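Local coordinates for MutT/nudix family protein (Deinococcus radiodurans, PDB 2W4E), which probably hydrolyses ADP-ribose as a magnesium-dependent Nudix pyrophosphatase, this N-terminally truncated chain holding the Nudix domain, at residues 3-8 / 79-84; 65-70 / 87-92; 117-122 / 131-136. One frame throughout, in Å; residues are numbered along the deposited sequence.

Interaction 1: residues 3-8 / 79-84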
loop_
_atom_site.group_PDB
_atom_site.type_symbol
_atom_site.label_atom_id
_atom_site.label_comp_id
_atom_site.label_asym_id
_atom_site.label_seq_id
_atom_site.Cartn_x
_atom_site.Cartn_y
_atom_site.Cartn_z
ATOM N N ARG A 3 -14.404 -18.888 -4.493
ATOM C CA ARG A 3 -13.969 -17.521 -4.652
ATOM C C ARG A 3 -13.414 -17.187 -3.259
ATOM O O ARG A 3 -14.036 -17.504 -2.232
ATOM C CB ARG A 3 -15.097 -16.608 -5.176
ATOM C CG ARG A 3 -15.878 -15.770 -4.166
ATOM C CD ARG A 3 -16.731 -14.736 -4.905
ATOM N N GLY A 4 -12.196 -16.659 -3.224
ATOM C CA GLY A 4 -11.535 -16.335 -1.962
ATOM C C GLY A 4 -12.193 -15.181 -1.225
ATOM O O GLY A 4 -13.117 -14.559 -1.759
ATOM N N PRO A 5 -11.743 -14.905 0.015
ATOM C CA PRO A 5 -12.343 -13.777 0.721
ATOM C C PRO A 5 -11.917 -12.469 0.030
ATOM O O PRO A 5 -10.821 -12.384 -0.532
ATOM C CB PRO A 5 -11.749 -13.886 2.135
ATOM C CG PRO A 5 -10.451 -14.608 1.962
ATOM C CD PRO A 5 -10.576 -15.465 0.728
ATOM N N ARG A 6 -12.808 -11.480 0.026
ATOM C CA ARG A 6 -12.521 -10.195 -0.616
ATOM C C ARG A 6 -13.020 -9.066 0.276
ATOM O O ARG A 6 -14.022 -9.224 0.960
ATOM C CB ARG A 6 -13.218 -10.103 -1.980
ATOM C CG ARG A 6 -12.869 -11.229 -2.955
ATOM C CD ARG A 6 -13.591 -11.121 -4.304
ATOM N NE ARG A 6 -15.037 -11.375 -4.204
ATOM C CZ ARG A 6 -15.950 -10.981 -5.098
ATOM N NH1 ARG A 6 -15.602 -10.298 -6.187
ATOM N NH2 ARG A 6 -17.231 -11.261 -4.890
ATOM N N ALA A 7 -12.335 -7.919 0.255
ATOM C CA ALA A 7 -12.874 -6.709 0.875
ATOM C C ALA A 7 -12.689 -5.590 -0.134
ATOM O O ALA A 7 -11.783 -5.650 -0.993
ATOM C CB ALA A 7 -12.129 -6.399 2.164
ATOM N N VAL A 8 -13.538 -4.573 -0.021
ATOM C CA VAL A 8 -13.481 -3.408 -0.887
ATOM C C VAL A 8 -13.017 -2.203 -0.080
ATOM O O VAL A 8 -13.358 -2.088 1.088
ATOM C CB VAL A 8 -14.859 -3.186 -1.564
ATOM C CG1 VAL A 8 -15.957 -2.935 -0.525
ATOM C CG2 VAL A 8 -14.761 -2.082 -2.553
ATOM N N SER A 79 -1.901 -14.726 4.264
ATOM C CA SER A 79 -3.327 -14.727 3.936
ATOM C C SER A 79 -3.588 -14.622 2.448
ATOM O O SER A 79 -2.893 -13.878 1.752
ATOM C CB SER A 79 -4.013 -13.577 4.694
ATOM O OG SER A 79 -5.318 -13.344 4.199
ATOM N N GLY A 80 -4.602 -15.351 1.960
ATOM C CA GLY A 80 -5.017 -15.181 0.569
ATOM C C GLY A 80 -6.032 -14.073 0.265
ATOM O O GLY A 80 -6.471 -13.954 -0.876
ATOM N N VAL A 81 -6.393 -13.250 1.262
ATOM C CA VAL A 81 -7.412 -12.188 1.065
ATOM C C VAL A 81 -6.930 -11.169 0.023
ATOM O O VAL A 81 -5.720 -10.860 -0.039
ATOM C CB VAL A 81 -7.812 -11.485 2.378
ATOM C CG1 VAL A 81 -6.698 -10.612 2.858
ATOM C CG2 VAL A 81 -9.081 -10.578 2.174
ATOM N N VAL A 82 -7.860 -10.717 -0.834
ATOM C CA VAL A 82 -7.594 -9.657 -1.805
ATOM C C VAL A 82 -8.409 -8.415 -1.420
ATOM O O VAL A 82 -9.605 -8.512 -1.073
ATOM C CB VAL A 82 -7.905 -10.084 -3.257
ATOM C CG1 VAL A 82 -7.564 -8.989 -4.268
ATOM C CG2 VAL A 82 -7.154 -11.349 -3.608
ATOM N N PHE A 83 -7.735 -7.268 -1.469
ATOM C CA PHE A 83 -8.341 -5.964 -1.233
ATOM C C PHE A 83 -8.506 -5.296 -2.582
ATOM O O PHE A 83 -7.549 -5.202 -3.345
ATOM C CB PHE A 83 -7.402 -5.132 -0.319
ATOM C CG PHE A 83 -7.503 -5.498 1.138
ATOM C CD1 PHE A 83 -8.312 -6.576 1.546
ATOM C CD2 PHE A 83 -6.751 -4.817 2.098
ATOM C CE1 PHE A 83 -8.418 -6.921 2.868
ATOM C CE2 PHE A 83 -6.841 -5.143 3.443
ATOM C CZ PHE A 83 -7.647 -6.181 3.854
ATOM N N TYR A 84 -9.733 -4.859 -2.882
ATOM C CA TYR A 84 -10.035 -4.140 -4.103
ATOM C C TYR A 84 -10.289 -2.663 -3.846
ATOM O O TYR A 84 -11.327 -2.300 -3.276
ATOM C CB TYR A 84 -11.256 -4.761 -4.818
ATOM C CG TYR A 84 -10.943 -6.115 -5.384
ATOM C CD1 TYR A 84 -10.296 -6.246 -6.608
ATOM C CD2 TYR A 84 -11.286 -7.273 -4.679
ATOM C CE1 TYR A 84 -9.992 -7.499 -7.129
ATOM C CE2 TYR A 84 -10.987 -8.544 -5.201
ATOM C CZ TYR A 84 -10.338 -8.632 -6.408
ATOM O OH TYR A 84 -10.037 -9.873 -6.892
HETATM O O HOH W 1 -9.008 -14.216 -1.850
#
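Ala7 and Phe83 pair in a parallel bridge, and their side chains meet on one face of the sheet. Ala7 CB lies 3.8 Å from Phe83 CE1. Phe83 also packs on Gln75 of the second subunit. Arg6, Val8, Val82 and Tyr84 turn to the other face. There the aliphatic part of Arg6 comes to the rim of the Tyr84 ring, with Arg6 CD 3.8 Å from Tyr84 CE2 and Arg6 CG at the edge in the ring plane. Val82 CG1, from the same strand as the ring, lies over one of its faces. The bend of the Arg6 chain at chi3 (-69°) sets the guanidinium nearly perpendicular to the ring, and Arg6 NH2 makes a weak hydrogen bond to Glu45 O. Ala7 N donates to Val82 O at 3.1 Å, and Ala7 O accepts from Tyr84 N at 2.9 Å. The bond from Val82 N to Pro5 O is weak, at 3.4 Å. A water donates to Pro5 O and to Gly80 O, bridging the segments. Ser79 OG accepts from Val81 N, an ST turn. Val8 makes a backbone hydrogen bond with Gly39 of strand 37-40. Arg6 and Tyr84 touch Leu47, and Val8 touches Ala50, all on helix 47-59.

Interaction 2: residues 65-70 / 87-92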
loop_
_atom_site.group_PDB
_atom_site.type_symbol
_atom_site.label_atom_id
_atom_site.label_comp_id
_atom_site.label_asym_id
_atom_site.label_seq_id
_atom_site.Cartn_x
_atom_site.Cartn_y
_atom_site.Cartn_z
ATOM N N GLU A 65 -19.697 8.865 -9.399
ATOM C CA GLU A 65 -18.820 8.098 -10.333
ATOM C C GLU A 65 -17.858 7.185 -9.539
ATOM O O GLU A 65 -17.380 7.566 -8.459
ATOM C CB GLU A 65 -17.986 9.029 -11.236
ATOM C CG GLU A 65 -17.101 8.297 -12.267
ATOM C CD GLU A 65 -16.145 9.187 -13.020
ATOM O OE1 GLU A 65 -16.211 10.424 -12.886
ATOM O OE2 GLU A 65 -15.316 8.672 -13.798
ATOM N N TRP A 66 -17.573 6.009 -10.083
ATOM C CA TRP A 66 -16.672 5.023 -9.456
ATOM C C TRP A 66 -15.518 4.724 -10.393
ATOM O O TRP A 66 -15.736 4.474 -11.571
ATOM C CB TRP A 66 -17.429 3.709 -9.175
ATOM C CG TRP A 66 -18.445 3.815 -8.087
ATOM C CD1 TRP A 66 -19.774 4.119 -8.215
ATOM C CD2 TRP A 66 -18.204 3.634 -6.691
ATOM N NE1 TRP A 66 -20.365 4.136 -6.972
ATOM C CE2 TRP A 66 -19.423 3.846 -6.025
ATOM C CE3 TRP A 66 -17.060 3.347 -5.939
ATOM C CZ2 TRP A 66 -19.553 3.735 -4.641
ATOM C CZ3 TRP A 66 -17.198 3.208 -4.545
ATOM C CH2 TRP A 66 -18.429 3.414 -3.919
ATOM N N VAL A 67 -14.293 4.749 -9.890
ATOM C CA VAL A 67 -13.099 4.444 -10.698
ATOM C C VAL A 67 -12.361 3.284 -9.994
ATOM O O VAL A 67 -11.831 3.467 -8.879
ATOM C CB VAL A 67 -12.141 5.661 -10.844
ATOM C CG1 VAL A 67 -10.868 5.297 -11.706
ATOM C CG2 VAL A 67 -12.868 6.864 -11.474
ATOM N N PRO A 68 -12.362 2.071 -10.610
ATOM C CA PRO A 68 -11.682 0.949 -9.962
ATOM C C PRO A 68 -10.183 1.115 -10.033
ATOM O O PRO A 68 -9.666 1.638 -10.999
ATOM C CB PRO A 68 -12.119 -0.299 -10.798
ATOM C CG PRO A 68 -13.274 0.144 -11.635
ATOM C CD PRO A 68 -13.050 1.660 -11.851
ATOM N N LEU A 69 -9.479 0.672 -9.003
ATOM C CA LEU A 69 -7.995 0.805 -8.969
ATOM C C LEU A 69 -7.404 -0.584 -8.793
ATOM O O LEU A 69 -8.145 -1.509 -8.490
ATOM C CB LEU A 69 -7.596 1.681 -7.796
ATOM C CG LEU A 69 -8.037 3.139 -7.923
ATOM C CD1 LEU A 69 -7.860 3.782 -6.540
ATOM C CD2 LEU A 69 -7.284 3.877 -9.018
ATOM N N PRO A 70 -6.073 -0.754 -8.963
ATOM C CA PRO A 70 -5.545 -2.149 -8.928
ATOM C C PRO A 70 -5.740 -2.907 -7.593
ATOM O O PRO A 70 -5.260 -2.449 -6.559
ATOM C CB PRO A 70 -4.045 -1.975 -9.216
ATOM C CG PRO A 70 -4.011 -0.677 -10.084
ATOM C CD PRO A 70 -5.110 0.214 -9.531
ATOM N N LEU A 87 -11.777 4.446 -6.238
ATOM C CA LEU A 87 -11.986 5.879 -6.046
ATOM C C LEU A 87 -13.465 6.266 -6.325
ATOM O O LEU A 87 -13.978 6.065 -7.444
ATOM C CB LEU A 87 -11.070 6.630 -6.980
ATOM C CG LEU A 87 -11.266 8.145 -7.059
ATOM C CD1 LEU A 87 -10.974 8.816 -5.658
ATOM C CD2 LEU A 87 -10.331 8.702 -8.124
ATOM N N ALA A 88 -14.136 6.816 -5.324
ATOM C CA ALA A 88 -15.520 7.312 -5.499
ATOM C C ALA A 88 -15.527 8.863 -5.598
ATOM O O ALA A 88 -14.974 9.568 -4.735
ATOM C CB ALA A 88 -16.419 6.807 -4.348
ATOM N N LEU A 89 -16.146 9.392 -6.656
ATOM C CA LEU A 89 -16.147 10.849 -6.886
ATOM C C LEU A 89 -17.547 11.408 -6.745
ATOM O O LEU A 89 -18.546 10.642 -6.738
ATOM C CB LEU A 89 -15.566 11.168 -8.283
ATOM C CG LEU A 89 -14.147 10.559 -8.309
ATOM C CD1 LEU A 89 -13.707 10.121 -9.668
ATOM C CD2 LEU A 89 -13.078 11.476 -7.631
ATOM N N GLY A 90 -17.641 12.730 -6.636
ATOM C CA GLY A 90 -18.973 13.355 -6.524
ATOM C C GLY A 90 -19.758 12.897 -5.304
ATOM O O GLY A 90 -20.990 12.870 -5.327
ATOM N N VAL A 91 -19.061 12.578 -4.209
ATOM C CA VAL A 91 -19.706 11.999 -3.037
ATOM C C VAL A 91 -20.516 13.028 -2.225
ATOM O O VAL A 91 -20.056 14.144 -1.971
ATOM C CB VAL A 91 -18.675 11.275 -2.107
ATOM C CG1 VAL A 91 -19.406 10.649 -0.913
ATOM C CG2 VAL A 91 -17.888 10.194 -2.927
ATOM N N THR A 92 -21.759 12.668 -1.915
ATOM C CA THR A 92 -22.632 13.479 -1.058
ATOM C C THR A 92 -22.809 12.742 0.270
ATOM O O THR A 92 -22.747 11.525 0.282
ATOM C CB THR A 92 -24.056 13.690 -1.708
ATOM O OG1 THR A 92 -24.590 12.434 -2.092
ATOM C CG2 THR A 92 -23.967 14.571 -2.956
#
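Trp66 and Ala88 are the non-hydrogen-bonded pair of an antiparallel strand pairing in the mixed sheet of the Nudix fold. Ala88 CB sits over one face of the indole, 3.9 Å from the centroid of the Trp66 six-membered ring and 20° off its normal, a CH-pi contact. Trp66 CG is anti to the carbonyl carbon (chi1 -70°), a setting that lets the benzo part of the ring reach across to Ala88. Hydrogen-bonded pairs flank this one. Val67 N reaches Leu87 O at 2.8 Å, and Leu87 N returns to Val67 O at 2.8 Å. Leu89 N meets Glu65 O at 2.8 Å in an almost straight bond (175°), while the return bond from Glu65 N to Leu89 O is weak. The other face carries Glu65, Val67, Leu87 and Leu89, with Val67 CG2 3.8 Å from Leu89 CD1. The Glu65 chain lies alongside Leu89, and Glu65 OE1 makes a salt bridge with Arg142. Past the strand, Leu69 CD1 comes 4.3 Å from Leu87 CB. Helix 126-141 packs on Leu87 and Leu89. The chemistry is split. Backbone bonds join the strands. Of the segments' side chains on this face, all but Glu65 are apolar, and Arg142 answers its charge.

Interaction 3: residues 117-122 / 131-136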
loop_
_atom_site.group_PDB
_atom_site.type_symbol
_atom_site.label_atom_id
_atom_site.label_comp_id
_atom_site.label_asym_id
_atom_site.label_seq_id
_atom_site.Cartn_x
_atom_site.Cartn_y
_atom_site.Cartn_z
ATOM N N MET A 117 -0.405 14.692 4.637
ATOM C CA MET A 117 -0.330 13.607 5.616
ATOM C C MET A 117 0.336 12.344 5.036
ATOM O O MET A 117 1.244 11.794 5.638
ATOM C CB MET A 117 -1.695 13.274 6.183
ATOM C CG MET A 117 -2.285 14.378 7.057
ATOM S SD MET A 117 -4.096 14.163 7.298
ATOM C CE MET A 117 -4.076 12.826 8.473
ATOM N N LEU A 118 -0.146 11.900 3.881
ATOM C CA LEU A 118 0.399 10.715 3.197
ATOM C C LEU A 118 1.946 10.804 3.019
ATOM O O LEU A 118 2.661 9.881 3.364
ATOM C CB LEU A 118 -0.275 10.554 1.840
ATOM C CG LEU A 118 0.039 9.286 1.018
ATOM C CD1 LEU A 118 -0.322 8.018 1.781
ATOM C CD2 LEU A 118 -0.605 9.314 -0.391
ATOM N N GLU A 119 2.429 11.927 2.507
ATOM C CA GLU A 119 3.827 12.085 2.175
ATOM C C GLU A 119 4.673 12.135 3.447
ATOM O O GLU A 119 5.759 11.544 3.499
ATOM C CB GLU A 119 4.006 13.321 1.312
ATOM C CG GLU A 119 3.527 13.096 -0.103
ATOM C CD GLU A 119 3.796 14.264 -0.993
ATOM O OE1 GLU A 119 4.246 15.308 -0.456
ATOM O OE2 GLU A 119 3.571 14.144 -2.233
ATOM N N ALA A 120 4.112 12.738 4.496
ATOM C CA ALA A 120 4.787 12.847 5.783
ATOM C C ALA A 120 4.855 11.520 6.552
ATOM O O ALA A 120 5.558 11.421 7.556
ATOM C CB ALA A 120 4.106 13.919 6.632
ATOM N N GLY A 121 4.138 10.496 6.114
ATOM C CA GLY A 121 4.083 9.275 6.935
ATOM C C GLY A 121 3.004 9.225 8.008
ATOM O O GLY A 121 2.902 8.251 8.767
ATOM N N GLU A 122 2.146 10.236 8.057
ATOM C CA GLU A 122 1.133 10.316 9.133
ATOM C C GLU A 122 -0.058 9.363 8.942
ATOM O O GLU A 122 -0.840 9.140 9.860
ATOM C CB GLU A 122 0.644 11.769 9.292
ATOM C CG GLU A 122 1.741 12.764 9.674
ATOM C CD GLU A 122 1.288 14.225 9.521
ATOM O OE1 GLU A 122 0.074 14.506 9.483
ATOM O OE2 GLU A 122 2.162 15.102 9.405
ATOM N N THR A 131 -4.059 2.879 -1.340
ATOM C CA THR A 131 -5.185 3.332 -2.187
ATOM C C THR A 131 -4.991 4.802 -2.566
ATOM O O THR A 131 -5.255 5.207 -3.713
ATOM C CB THR A 131 -6.514 3.096 -1.461
ATOM O OG1 THR A 131 -6.631 1.702 -1.193
ATOM C CG2 THR A 131 -7.755 3.553 -2.319
ATOM N N LEU A 132 -4.539 5.594 -1.589
ATOM C CA LEU A 132 -4.305 7.048 -1.817
ATOM C C LEU A 132 -3.231 7.250 -2.871
ATOM O O LEU A 132 -3.380 8.074 -3.767
ATOM C CB LEU A 132 -3.937 7.786 -0.522
ATOM C CG LEU A 132 -5.144 8.035 0.403
ATOM C CD1 LEU A 132 -4.589 8.234 1.846
ATOM C CD2 LEU A 132 -5.918 9.283 -0.082
ATOM N N TRP A 133 -2.148 6.491 -2.772
ATOM C CA TRP A 133 -1.137 6.581 -3.795
ATOM C C TRP A 133 -1.720 6.189 -5.151
ATOM O O TRP A 133 -1.500 6.880 -6.128
ATOM C CB TRP A 133 0.081 5.708 -3.469
ATOM C CG TRP A 133 0.972 6.312 -2.474
ATOM C CD1 TRP A 133 1.162 5.899 -1.183
ATOM C CD2 TRP A 133 1.810 7.458 -2.657
ATOM N NE1 TRP A 133 2.080 6.716 -0.552
ATOM C CE2 TRP A 133 2.488 7.686 -1.428
ATOM C CE3 TRP A 133 2.071 8.301 -3.735
ATOM C CZ2 TRP A 133 3.400 8.730 -1.256
ATOM C CZ3 TRP A 133 2.997 9.338 -3.575
ATOM C CH2 TRP A 133 3.660 9.529 -2.340
ATOM N N GLN A 134 -2.437 5.070 -5.223
ATOM C CA GLN A 134 -2.944 4.619 -6.538
ATOM C C GLN A 134 -3.965 5.598 -7.135
ATOM O O GLN A 134 -4.065 5.695 -8.348
ATOM C CB GLN A 134 -3.611 3.232 -6.417
ATOM C CG GLN A 134 -2.676 2.032 -6.113
ATOM C CD GLN A 134 -3.534 0.787 -5.803
ATOM O OE1 GLN A 134 -4.727 0.919 -5.502
ATOM N NE2 GLN A 134 -2.951 -0.375 -5.849
ATOM N N ALA A 135 -4.722 6.321 -6.299
ATOM C CA ALA A 135 -5.726 7.274 -6.802
ATOM C C ALA A 135 -5.138 8.636 -7.237
ATOM O O ALA A 135 -5.823 9.453 -7.848
ATOM C CB ALA A 135 -6.790 7.518 -5.711
ATOM N N ARG A 136 -3.881 8.878 -6.888
ATOM C CA ARG A 136 -3.301 10.243 -6.965
ATOM C C ARG A 136 -3.247 10.774 -8.395
ATOM O O ARG A 136 -3.581 11.932 -8.630
ATOM C CB ARG A 136 -1.900 10.259 -6.326
ATOM C CG ARG A 136 -1.294 11.647 -6.195
ATOM C CD ARG A 136 0.087 11.574 -5.504
ATOM N NE ARG A 136 0.422 12.929 -5.067
ATOM C CZ ARG A 136 1.270 13.257 -4.105
ATOM N NH1 ARG A 136 1.934 12.326 -3.415
ATOM N NH2 ARG A 136 1.471 14.542 -3.838
HETATM O O HOH W 2 3.010 6.807 2.140
#
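Leu118 and Trp133 join two neighbouring helices, 111-120 and 126-141, in the C-terminal part of the chain. The first of them ends in a Schellman motif at Gly121, which has positive phi. Leu118 CB points toward the second helix, and Leu118 CG stands anti to the backbone N (chi1 -174°), which carries the branch over the indole. Leu118 CG lies 3.6 Å from Trp133 NE1. Leu118 CD1 is also 3.6 Å from Trp133 NE1, at the pyrrole side of the ring. Leu118 CD2 goes deepest over the face, 3.6 Å from the centroid of the Trp133 five-membered ring and 9° off its normal, a CH-pi contact. Leu118 CD2 is also 3.7 Å from Leu132 CB.

One turn of the second helix farther on, an ion pair adds to this apolar contact. Both terminal nitrogens of Arg136, NH1 and NH2, share the single oxygen Glu119 OE2, 2.7 Å from each, through bent bonds. The carboxylate and guanidinium planes are 39° apart. Arg136 NH1 meets Glu119 OE2 on its anti side, and Arg136 NH2 comes from above the carboxylate plane. Trp133 CH2 lies at the guanidinium edge, in its plane. A leucine in place of Arg136 would probably leave Glu119 OE2 without both donors and its carboxylate free to turn. Trp133 also meets the ring of Trp133 of the second subunit. In the indole plane, a water accepts from Trp133 NE1 at 2.8 Å and donates weakly to Leu118 O.

In the fold
Interactions 1 and 2 share strand 82-93, which pairs with strand 6-14 in the first and with strand 65-68 in the second. Their centres are about 19 Å apart in one sheet. Interaction 3, between helices 111-120 and 126-141, has its centre about 16 Å from that of interaction 2 and touches it. Pro70 O is 3.2 Å from Gln134 NE2, a probable hydrogen bond, and Leu69 CD1 is 4.0 Å from Ala135 CB. Interactions 1 and 3 do not touch; their nearest atoms are about 6 Å apart. Interaction 1 is in contact with helix 47-59, the helix of the Nudix box, which in this family carries metal-binding glutamates. All three reach the second subunit, through Phe83, Pro70 and Trp133 respectively.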